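Local coordinates for protein tumor necrosis factor receptor superfamily member 11B (Mus musculus, PDB 4E4D) that acts as a secreted decoy receptor for the cytokine RANKL, neutralizing its function in osteoclast formation and probably so influencing bone homeostasis, at residues Cys44-Tyr49 with Cys59-Ser63; Val65-Ser71 with Arg82-Glu87. All blocks are in the same frame, centred on the assembly; numbering follows the deposited sequence.

From the N terminus, contact 1 comes first: Cys44-Tyr49 turns back through the loop 50-58 to meet Cys59-Ser63. Contact 2 opens afterwards, and Val65-Ser71 returns through residues 72-81 to Arg82-Glu87, so the two closures run in series and neither nests in the other. Each pairs two antiparallel strands and adds a disulfide, and together, with centres about 18 Å apart, they close the two loops of the second TNFR-Cys repeat, Cys86-Glu87 already lying in the third. Between them, the Cys62-Cys76 disulfide links contact 1 to the loop closed by contact 2, and Arg82 reaches back weakly to Cys62 O. At the end of contact 2, Cys86, paired with Cys97, opens the third repeat.

Contact 1. Residues Cys44-Tyr49 with Cys59-Ser63; sequences CPDHSY and CVYCS
Tyr49 lays one face of its ring over Val60, whose CB stands 4.2 Å from the ring centroid and 20° off the ring normal, a CH-pi contact offset toward the ring's rim. The two residues form the hydrogen-bonded pair of a short antiparallel beta hairpin, strands 48-49 and 60-61, in the second cysteine-rich repeat of the TNF-receptor-type part of this secreted receptor. Tyr49 CG lies between the backbone N and the carbonyl carbon (chi1 76°), which swings the ring across toward strand 60-61. Val60 CG1 reaches the hydroxyl end of the ring, 3.8 Å from Tyr49 OH. Tyr49 N gives a 2.9 Å bond to Val60 O, and Val60 N returns one to Tyr49 O in its carbonyl plane. Cys62 SG comes up obliquely to the same ring, 3.6 Å from Tyr49 CD1, and is tied to Cys76 outside the hairpin.

Ser48 and Tyr61 make the non-hydrogen-bonded pair, where Ser48 CA passes 3.3 Å from Val60 O as a CA-H...O contact. Tyr61 leaves the sheet on the same face as Ser48, but its ring turns back toward segment 44-49, its CD1 coming within 3.2 Å of His47 O. That carbonyl takes a weak bond from Cys62 N. A chain of another protein packs against His47 and Tyr61, and a second against Tyr49 and Val60, so both faces of the hairpin contribute to interfaces. The first residues of the two segments are joined covalently: Cys44 SG and Cys59 SG are 2.0 Å apart, with a C-S-S-C torsion of -84°, and Pro45 CD rests against the Cys59 sulfur.

Contact 2. Residues Val65-Ser71 with Arg82-Glu87; sequences VCKELQS and RVCECE
Gln70 reaches along strand 83-86, which it joins in the antiparallel hairpin of the second TNFR-Cys repeat, from Glu85 O to Cys84 CB. Its CB sits 3.4 Å from Glu85 O and CG meets the Cys86 sulfur; with CG anti to the carbonyl carbon (chi1 -79°), the extended chain carries the amide to Cys84. There OE1 lies 3.4 Å from Cys84 CB, while NE2 stays 3.6 Å from Cys86 SG. OE1 also accepts a 2.9 Å bond from Lys67 N, tilted 25° from the amide carbonyl plane, bracing the type I turn Lys67-Gln70. Cut back to an alanine here, the side chain would probably leave Lys67 N without this acceptor and open a gap beside Cys84 and Cys86. Ser71 and Glu85 exchange a pair of backbone bonds, and Glu87 N bonds to Leu69 O at 3.0 Å. The Glu87 side chain crosses that of Leu69, its OE2 3.7 Å from Leu69 CD2. Cys66 and Cys84 form a disulfide, 2.0 Å between SG atoms, with Arg82 CD against the Cys66 sulfur. Gln70 and Cys86 pack on Leu92 of strand 90-93, and Cys86, first residue of the third repeat, is disulfide-bonded to Cys97 of strand 96-99.

Contact 1. Residues Cys44-Tyr49 with Cys59-Ser63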
ATOM      1  N   CYS B  44     -35.115  -4.899  -4.715  1.00 75.68           N
ATOM      2  CA  CYS B  44     -33.877  -4.373  -4.152  1.00 73.18           C
ATOM      3  C   CYS B  44     -34.170  -3.248  -3.170  1.00 73.21           C
ATOM      4  O   CYS B  44     -35.021  -2.400  -3.432  1.00 74.81           O
ATOM      5  CB  CYS B  44     -32.964  -3.846  -5.263  1.00 72.18           C
ATOM      6  SG  CYS B  44     -32.211  -5.122  -6.293  1.00 71.81           S
ATOM      7  N   PRO B  45     -33.462  -3.233  -2.033  1.00 71.62           N
ATOM      8  CA  PRO B  45     -33.622  -2.124  -1.087  1.00 71.69           C
ATOM      9  C   PRO B  45     -33.128  -0.816  -1.694  1.00 70.99           C
ATOM     10  O   PRO B  45     -32.516  -0.829  -2.762  1.00 70.23           O
ATOM     11  CB  PRO B  45     -32.744  -2.541   0.097  1.00 70.06           C
ATOM     12  CG  PRO B  45     -31.744  -3.476  -0.479  1.00 68.48           C
ATOM     13  CD  PRO B  45     -32.447  -4.202  -1.584  1.00 69.87           C
ATOM     14  N   ASP B  46     -33.393   0.298  -1.021  1.00 71.44           N
ATOM     15  CA  ASP B  46     -33.001   1.606  -1.527  1.00 71.00           C
ATOM     16  C   ASP B  46     -31.486   1.686  -1.711  1.00 68.47           C
ATOM     17  O   ASP B  46     -30.725   1.094  -0.944  1.00 67.03           O
ATOM     18  CB  ASP B  46     -33.477   2.703  -0.572  1.00 72.71           C
ATOM     19  CG  ASP B  46     -33.384   4.087  -1.181  1.00 82.43           C
ATOM     20  OD1 ASP B  46     -33.440   4.199  -2.424  1.00 81.45           O
ATOM     21  OD2 ASP B  46     -33.262   5.065  -0.414  1.00 89.16           O
ATOM     22  N   HIS B  47     -31.062   2.416  -2.740  1.00 68.14           N
ATOM     23  CA  HIS B  47     -29.643   2.614  -3.032  1.00 66.04           C
ATOM     24  C   HIS B  47     -28.947   1.317  -3.441  1.00 65.01           C
ATOM     25  O   HIS B  47     -27.786   1.093  -3.105  1.00 63.22           O
ATOM     26  CB  HIS B  47     -28.930   3.241  -1.832  1.00 64.72           C
ATOM     27  CG  HIS B  47     -29.544   4.526  -1.371  1.00 65.83           C
ATOM     28  ND1 HIS B  47     -30.122   4.673  -0.129  1.00 67.58           N
ATOM     29  CD2 HIS B  47     -29.680   5.721  -1.994  1.00 66.47           C
ATOM     30  CE1 HIS B  47     -30.581   5.905  -0.002  1.00 69.10           C
ATOM     31  NE2 HIS B  47     -30.327   6.562  -1.121  1.00 69.01           N
ATOM     32  N   SER B  48     -29.661   0.469  -4.174  1.00 66.33           N
ATOM     33  CA  SER B  48     -29.091  -0.766  -4.701  1.00 65.74           C
ATOM     34  C   SER B  48     -29.841  -1.161  -5.967  1.00 67.60           C
ATOM     35  O   SER B  48     -30.875  -0.573  -6.287  1.00 69.35           O
ATOM     36  CB  SER B  48     -29.163  -1.886  -3.661  1.00 65.37           C
ATOM     37  OG  SER B  48     -30.502  -2.157  -3.282  1.00 67.20           O
ATOM     38  N   TYR B  49     -29.327  -2.150  -6.690  1.00 67.42           N
ATOM     39  CA  TYR B  49     -29.921  -2.525  -7.966  1.00 69.33           C
ATOM     40  C   TYR B  49     -29.483  -3.904  -8.446  1.00 69.34           C
ATOM     41  O   TYR B  49     -28.593  -4.530  -7.871  1.00 67.73           O
ATOM     42  CB  TYR B  49     -29.547  -1.492  -9.032  1.00 69.68           C
ATOM     43  CG  TYR B  49     -28.126  -1.633  -9.528  1.00 68.27           C
ATOM     44  CD1 TYR B  49     -27.077  -1.000  -8.877  1.00 66.22           C
ATOM     45  CD2 TYR B  49     -27.833  -2.408 -10.642  1.00 69.20           C
ATOM     46  CE1 TYR B  49     -25.778  -1.131  -9.324  1.00 65.12           C
ATOM     47  CE2 TYR B  49     -26.537  -2.545 -11.096  1.00 68.18           C
ATOM     48  CZ  TYR B  49     -25.514  -1.903 -10.432  1.00 66.12           C
ATOM     49  OH  TYR B  49     -24.219  -2.029 -10.878  1.00 65.29           O
ATOM     50  N   CYS B  59     -28.380  -7.449  -3.449  1.00 65.13           N
ATOM     51  CA  CYS B  59     -28.334  -6.502  -4.558  1.00 65.40           C
ATOM     52  C   CYS B  59     -26.988  -5.786  -4.628  1.00 63.56           C
ATOM     53  O   CYS B  59     -26.238  -5.753  -3.653  1.00 62.11           O
ATOM     54  CB  CYS B  59     -29.461  -5.473  -4.434  1.00 66.62           C
ATOM     55  SG  CYS B  59     -31.099  -6.090  -4.888  1.00 79.29           S
ATOM     56  N   VAL B  60     -26.693  -5.212  -5.789  1.00 63.82           N
ATOM     57  CA  VAL B  60     -25.443  -4.494  -6.001  1.00 62.36           C
ATOM     58  C   VAL B  60     -25.594  -3.031  -5.603  1.00 61.97           C
ATOM     59  O   VAL B  60     -26.539  -2.360  -6.014  1.00 63.29           O
ATOM     60  CB  VAL B  60     -24.998  -4.571  -7.473  1.00 63.08           C
ATOM     61  CG1 VAL B  60     -23.651  -3.894  -7.659  1.00 61.69           C
ATOM     62  CG2 VAL B  60     -24.937  -6.021  -7.933  1.00 63.84           C
ATOM     63  N   TYR B  61     -24.652  -2.543  -4.806  1.00 60.32           N
ATOM     64  CA  TYR B  61     -24.697  -1.174  -4.305  1.00 59.93           C
ATOM     65  C   TYR B  61     -24.469  -0.163  -5.423  1.00 60.28           C
ATOM     66  O   TYR B  61     -23.602  -0.352  -6.277  1.00 59.95           O
ATOM     67  CB  TYR B  61     -23.643  -0.989  -3.214  1.00 58.22           C
ATOM     68  CG  TYR B  61     -23.722   0.332  -2.487  1.00 57.95           C
ATOM     69  CD1 TYR B  61     -24.883   0.719  -1.836  1.00 59.06           C
ATOM     70  CD2 TYR B  61     -22.627   1.183  -2.432  1.00 56.76           C
ATOM     71  CE1 TYR B  61     -24.957   1.922  -1.162  1.00 59.04           C
ATOM     72  CE2 TYR B  61     -22.691   2.387  -1.759  1.00 56.65           C
ATOM     73  CZ  TYR B  61     -23.857   2.750  -1.126  1.00 57.81           C
ATOM     74  OH  TYR B  61     -23.926   3.948  -0.455  1.00 57.92           O
ATOM     75  N   CYS B  62     -25.253   0.909  -5.416  1.00 61.15           N
ATOM     76  CA  CYS B  62     -25.090   1.977  -6.392  1.00 61.63           C
ATOM     77  C   CYS B  62     -23.856   2.801  -6.060  1.00 60.67           C
ATOM     78  O   CYS B  62     -23.780   3.435  -5.007  1.00 59.32           O
ATOM     79  CB  CYS B  62     -26.330   2.868  -6.429  1.00 63.22           C
ATOM     80  SG  CYS B  62     -27.789   2.044  -7.106  1.00 77.02           S
ATOM     81  N   SER B  63     -22.887   2.781  -6.969  1.00 64.85           N
ATOM     82  CA  SER B  63     -21.615   3.448  -6.747  1.00 61.81           C
ATOM     83  C   SER B  63     -20.842   3.522  -8.057  1.00 61.25           C
ATOM     84  O   SER B  63     -21.112   2.756  -8.981  1.00 64.37           O
ATOM     85  CB  SER B  63     -20.806   2.682  -5.700  1.00 56.73           C
ATOM     86  OG  SER B  63     -20.638   1.331  -6.084  1.00 59.15           O
TER

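Contact 2. Residues Val65-Ser71 with Arg82-Glu87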
ATOM      1  N   VAL B  65     -19.919   7.603  -6.231  1.00 56.84           N
ATOM      2  CA  VAL B  65     -20.463   8.952  -6.250  1.00 57.82           C
ATOM      3  C   VAL B  65     -19.877   9.710  -7.437  1.00 58.21           C
ATOM      4  O   VAL B  65     -18.745   9.449  -7.847  1.00 57.51           O
ATOM      5  CB  VAL B  65     -20.112   9.705  -4.952  1.00 56.73           C
ATOM      6  CG1 VAL B  65     -20.552  11.161  -5.034  1.00 60.47           C
ATOM      7  CG2 VAL B  65     -20.741   9.015  -3.751  1.00 56.53           C
ATOM      8  N   CYS B  66     -20.647  10.645  -7.987  1.00 59.66           N
ATOM      9  CA  CYS B  66     -20.184  11.455  -9.110  1.00 61.81           C
ATOM     10  C   CYS B  66     -19.082  12.420  -8.678  1.00 59.44           C
ATOM     11  O   CYS B  66     -19.181  13.059  -7.631  1.00 58.88           O
ATOM     12  CB  CYS B  66     -21.348  12.236  -9.723  1.00 66.38           C
ATOM     13  SG  CYS B  66     -22.564  11.210 -10.588  1.00 80.84           S
ATOM     14  N   LYS B  67     -18.038  12.522  -9.495  1.00 59.39           N
ATOM     15  CA  LYS B  67     -16.894  13.375  -9.185  1.00 58.52           C
ATOM     16  C   LYS B  67     -17.237  14.865  -9.304  1.00 59.50           C
ATOM     17  O   LYS B  67     -18.389  15.231  -9.530  1.00 60.82           O
ATOM     18  CB  LYS B  67     -15.710  13.025 -10.092  1.00 69.97           C
ATOM     19  CG  LYS B  67     -15.023  11.709  -9.746  1.00 67.65           C
ATOM     20  CD  LYS B  67     -15.788  10.509 -10.277  1.00 69.07           C
ATOM     21  CE  LYS B  67     -15.016   9.217 -10.062  1.00 67.24           C
ATOM     22  NZ  LYS B  67     -14.886   8.869  -8.618  1.00 75.39           N
ATOM     23  N   GLU B  68     -16.223  15.715  -9.155  1.00 61.58           N
ATOM     24  CA  GLU B  68     -16.415  17.163  -9.081  1.00 59.77           C
ATOM     25  C   GLU B  68     -17.046  17.753 -10.339  1.00 61.81           C
ATOM     26  O   GLU B  68     -18.066  18.441 -10.266  1.00 64.60           O
ATOM     27  CB  GLU B  68     -15.080  17.865  -8.816  1.00 58.96           C
ATOM     28  CG  GLU B  68     -14.471  17.573  -7.452  1.00 57.24           C
ATOM     29  CD  GLU B  68     -13.835  16.199  -7.371  1.00 59.48           C
ATOM     30  OE1 GLU B  68     -13.174  15.788  -8.348  1.00 57.71           O
ATOM     31  OE2 GLU B  68     -13.999  15.528  -6.331  1.00 66.77           O
ATOM     32  N   LEU B  69     -16.430  17.498 -11.488  1.00 62.49           N
ATOM     33  CA  LEU B  69     -16.901  18.071 -12.744  1.00 64.68           C
ATOM     34  C   LEU B  69     -17.755  17.074 -13.517  1.00 65.85           C
ATOM     35  O   LEU B  69     -17.675  16.992 -14.743  1.00 67.49           O
ATOM     36  CB  LEU B  69     -15.717  18.521 -13.601  1.00 68.67           C
ATOM     37  CG  LEU B  69     -14.711  19.446 -12.915  1.00 64.15           C
ATOM     38  CD1 LEU B  69     -13.733  20.007 -13.933  1.00 66.57           C
ATOM     39  CD2 LEU B  69     -15.418  20.569 -12.170  1.00 64.34           C
ATOM     40  N   GLN B  70     -18.571  16.315 -12.791  1.00 68.50           N
ATOM     41  CA  GLN B  70     -19.457  15.338 -13.408  1.00 66.30           C
ATOM     42  C   GLN B  70     -20.916  15.658 -13.117  1.00 67.44           C
ATOM     43  O   GLN B  70     -21.235  16.332 -12.139  1.00 66.87           O
ATOM     44  CB  GLN B  70     -19.134  13.927 -12.909  1.00 64.77           C
ATOM     45  CG  GLN B  70     -17.923  13.295 -13.567  1.00 64.46           C
ATOM     46  CD  GLN B  70     -17.785  11.821 -13.237  1.00 63.43           C
ATOM     47  OE1 GLN B  70     -18.132  11.383 -12.140  1.00 63.14           O
ATOM     48  NE2 GLN B  70     -17.285  11.047 -14.192  1.00 64.24           N
ATOM     49  N   SER B  71     -21.796  15.167 -13.982  1.00 69.26           N
ATOM     50  CA  SER B  71     -23.230  15.290 -13.779  1.00 70.60           C
ATOM     51  C   SER B  71     -23.844  13.899 -13.728  1.00 70.59           C
ATOM     52  O   SER B  71     -23.248  12.932 -14.201  1.00 70.17           O
ATOM     53  CB  SER B  71     -23.863  16.088 -14.918  1.00 73.33           C
ATOM     54  OG  SER B  71     -23.788  15.372 -16.137  1.00 74.73           O
ATOM     55  N   ARG B  82     -26.166   4.028 -11.063  1.00 67.42           N
ATOM     56  CA  ARG B  82     -25.958   5.442 -11.330  1.00 67.64           C
ATOM     57  C   ARG B  82     -25.000   5.597 -12.505  1.00 67.97           C
ATOM     58  O   ARG B  82     -24.045   4.832 -12.638  1.00 67.03           O
ATOM     59  CB  ARG B  82     -25.385   6.133 -10.091  1.00 65.68           C
ATOM     60  CG  ARG B  82     -25.038   7.594 -10.295  1.00 65.77           C
ATOM     61  CD  ARG B  82     -24.419   8.205  -9.045  1.00 63.94           C
ATOM     62  NE  ARG B  82     -25.278   8.058  -7.870  1.00 63.91           N
ATOM     63  CZ  ARG B  82     -25.127   7.136  -6.920  1.00 62.76           C
ATOM     64  NH1 ARG B  82     -24.138   6.250  -6.970  1.00 61.43           N
ATOM     65  NH2 ARG B  82     -25.973   7.101  -5.901  1.00 63.14           N
ATOM     66  N   VAL B  83     -25.261   6.581 -13.360  1.00 69.55           N
ATOM     67  CA  VAL B  83     -24.391   6.854 -14.499  1.00 70.22           C
ATOM     68  C   VAL B  83     -23.920   8.304 -14.472  1.00 69.92           C
ATOM     69  O   VAL B  83     -24.718   9.231 -14.617  1.00 71.24           O
ATOM     70  CB  VAL B  83     -25.107   6.586 -15.834  1.00 73.05           C
ATOM     71  CG1 VAL B  83     -24.193   6.923 -17.005  1.00 74.04           C
ATOM     72  CG2 VAL B  83     -25.565   5.140 -15.910  1.00 73.53           C
ATOM     73  N   CYS B  84     -22.617   8.491 -14.288  1.00 68.96           N
ATOM     74  CA  CYS B  84     -22.036   9.826 -14.216  1.00 69.35           C
ATOM     75  C   CYS B  84     -21.306  10.175 -15.510  1.00 69.28           C
ATOM     76  O   CYS B  84     -20.696   9.313 -16.141  1.00 69.57           O
ATOM     77  CB  CYS B  84     -21.075   9.919 -13.031  1.00 65.38           C
ATOM     78  SG  CYS B  84     -21.833   9.517 -11.438  1.00 68.58           S
ATOM     79  N   GLU B  85     -21.378  11.446 -15.897  1.00 70.31           N
ATOM     80  CA  GLU B  85     -20.743  11.921 -17.121  1.00 71.90           C
ATOM     81  C   GLU B  85     -19.995  13.222 -16.851  1.00 71.19           C
ATOM     82  O   GLU B  85     -20.461  14.064 -16.085  1.00 70.64           O
ATOM     83  CB  GLU B  85     -21.795  12.140 -18.209  1.00 74.88           C
ATOM     84  CG  GLU B  85     -21.225  12.558 -19.555  1.00 78.92           C
ATOM     85  CD  GLU B  85     -22.308  12.864 -20.575  1.00 84.36           C
ATOM     86  OE1 GLU B  85     -23.502  12.797 -20.215  1.00 81.04           O
ATOM     87  OE2 GLU B  85     -21.966  13.174 -21.737  1.00 90.81           O
ATOM     88  N   CYS B  86     -18.838  13.386 -17.485  1.00 71.40           N
ATOM     89  CA  CYS B  86     -18.023  14.582 -17.291  1.00 70.85           C
ATOM     90  C   CYS B  86     -18.558  15.763 -18.092  1.00 73.14           C
ATOM     91  O   CYS B  86     -19.290  15.591 -19.065  1.00 75.47           O
ATOM     92  CB  CYS B  86     -16.571  14.311 -17.685  1.00 70.57           C
ATOM     93  SG  CYS B  86     -15.639  13.328 -16.483  1.00 88.47           S
ATOM     94  N   GLU B  87     -18.177  16.966 -17.671  1.00 74.66           N
ATOM     95  CA  GLU B  87     -18.584  18.187 -18.354  1.00 74.76           C
ATOM     96  C   GLU B  87     -18.146  18.175 -19.808  1.00 77.16           C
ATOM     97  O   GLU B  87     -17.427  17.278 -20.247  1.00 77.80           O
ATOM     98  CB  GLU B  87     -17.979  19.412 -17.666  1.00 73.70           C
ATOM     99  CG  GLU B  87     -18.562  19.717 -16.304  1.00 72.07           C
ATOM    100  CD  GLU B  87     -17.855  20.871 -15.619  1.00 74.69           C
ATOM    101  OE1 GLU B  87     -16.910  21.428 -16.219  1.00 71.66           O
ATOM    102  OE2 GLU B  87     -18.240  21.216 -14.481  1.00 76.85           O
TER